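Side-chain contact in ATP-dependent Clp protease adapter protein ClpS 2 (Agrobacterium tumefaciens, PDB 4YJM), which probably modulates the substrate specificity of ATP-dependent protein degradation by the ClpAP protease, binding the N-terminal domain of the chaperone ClpA: residues Thr40-Ala45 / Lys82-Leu87. Numbering follows the deposited sequence.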
# COMPACT_ATOMS: atom_id res chain seq x y z
N THR A 40 6.59 -5.46 5.16
CA THR A 40 5.72 -6.33 5.93
C THR A 40 5.17 -5.64 7.19
O THR A 40 3.96 -5.71 7.47
CB THR A 40 6.44 -7.62 6.31
OG1 THR A 40 6.55 -8.44 5.14
CG2 THR A 40 5.70 -8.40 7.39
N VAL A 41 6.02 -4.94 7.93
CA VAL A 41 5.54 -4.35 9.18
C VAL A 41 4.72 -3.09 8.88
O VAL A 41 3.78 -2.80 9.60
CB VAL A 41 6.70 -4.06 10.15
CG1 VAL A 41 7.41 -5.35 10.48
CG2 VAL A 41 7.72 -3.10 9.54
N VAL A 42 5.00 -2.39 7.78
CA VAL A 42 4.13 -1.28 7.37
C VAL A 42 2.73 -1.78 7.01
O VAL A 42 1.72 -1.24 7.47
CB VAL A 42 4.71 -0.49 6.20
CG1 VAL A 42 3.68 0.49 5.61
CG2 VAL A 42 5.94 0.27 6.67
N LEU A 43 2.66 -2.84 6.21
CA LEU A 43 1.38 -3.43 5.83
C LEU A 43 0.60 -3.92 7.04
O LEU A 43 -0.64 -3.83 7.09
CB LEU A 43 1.59 -4.61 4.87
CG LEU A 43 2.16 -4.24 3.49
CD1 LEU A 43 2.41 -5.47 2.66
CD2 LEU A 43 1.21 -3.32 2.73
N LYS A 44 1.30 -4.50 8.02
CA LYS A 44 0.64 -4.96 9.22
C LYS A 44 0.08 -3.75 10.02
O LYS A 44 -1.07 -3.78 10.50
CB LYS A 44 1.61 -5.79 10.08
CG LYS A 44 1.01 -6.34 11.38
CD LYS A 44 -0.16 -7.29 11.10
CE LYS A 44 -0.57 -8.07 12.34
NZ LYS A 44 -1.53 -9.16 12.02
N ALA A 45 0.90 -2.72 10.20
CA ALA A 45 0.53 -1.61 11.09
C ALA A 45 -0.63 -0.78 10.52
O ALA A 45 -1.53 -0.40 11.24
CB ALA A 45 1.72 -0.71 11.34
N LYS A 82 -1.13 7.73 2.49
CA LYS A 82 -0.16 8.72 2.96
C LYS A 82 0.55 8.27 4.26
O LYS A 82 1.74 8.48 4.40
CB LYS A 82 -0.82 10.07 3.18
CG LYS A 82 0.12 11.11 3.86
CD LYS A 82 -0.34 12.53 3.64
CE LYS A 82 0.68 13.54 4.16
NZ LYS A 82 0.83 13.46 5.63
N GLU A 83 -0.17 7.64 5.19
CA GLU A 83 0.48 7.18 6.43
C GLU A 83 1.52 6.12 6.13
O GLU A 83 2.63 6.15 6.70
CB GLU A 83 -0.56 6.63 7.44
CG GLU A 83 -1.39 7.73 8.07
CD GLU A 83 -2.44 7.19 9.06
OE1 GLU A 83 -2.57 5.95 9.15
OE2 GLU A 83 -3.12 7.99 9.72
N ALA A 84 1.18 5.21 5.23
CA ALA A 84 2.07 4.10 4.91
C ALA A 84 3.30 4.61 4.13
O ALA A 84 4.45 4.24 4.39
CB ALA A 84 1.34 3.06 4.12
N THR A 85 3.07 5.49 3.18
CA THR A 85 4.18 6.14 2.49
C THR A 85 5.10 6.92 3.42
O THR A 85 6.31 6.92 3.24
CB THR A 85 3.67 7.09 1.41
OG1 THR A 85 2.93 6.37 0.42
CG2 THR A 85 4.81 7.80 0.75
N ASP A 86 4.51 7.66 4.37
CA ASP A 86 5.28 8.49 5.26
C ASP A 86 6.23 7.64 6.12
O ASP A 86 7.30 8.07 6.47
CB ASP A 86 4.38 9.33 6.21
CG ASP A 86 3.75 10.57 5.54
OD1 ASP A 86 4.18 10.94 4.42
OD2 ASP A 86 2.81 11.15 6.14
N LEU A 87 5.80 6.44 6.48
CA LEU A 87 6.66 5.60 7.30
C LEU A 87 7.95 5.29 6.53
O LEU A 87 9.06 5.35 7.09
CB LEU A 87 5.91 4.33 7.69
CG LEU A 87 4.85 4.48 8.80
CD1 LEU A 87 3.91 3.30 8.79
CD2 LEU A 87 5.57 4.65 10.17
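Val42 and Ala84 mark where two helical segments, 40-45 and 82-87, are nearest by CA, with 6.3 Å between Val42 CA and Ala84 CA. The small side chain of Ala84 is consistent with this close approach. No hydrogen bond links the segments, and the contact is apolar.

Val42 carries it from segment 40-45. Its CB is directed toward segment 82-87, and it sets one methyl on each of two residues about a turn apart. Val42 CG1, anti to the backbone N (chi1 169°), meets Ala84 CB at 3.8 Å. Val42 CG1 is also 4.0 Å from Ala84 CA, so this methyl rests against the helix backbone as well as the alanine methyl. Val42 CG2, beside the backbone N of Val42, reaches Leu87 CB at 4.2 Å. The side chains of Val42 and Leu87 extend past one another, each heading the opposite way. Val42 and Ala84 are buried, whereas Leu87 is exposed.

The contact joins helix 36-47 to helix 74-91 in the ClpS fold, beside an outer strand, 97-101, of the three-stranded antiparallel sheet in this chain. Phe97 of that strand touches both Val42 and Ala84. Further along helix 36-47, Val46 packs on Ala84 and Leu87, and Phe47 also touches Ala84. Thr85 OG1 is hydrogen-bonded to Phe97 N, tying helix 74-91 to the start of strand 97-101.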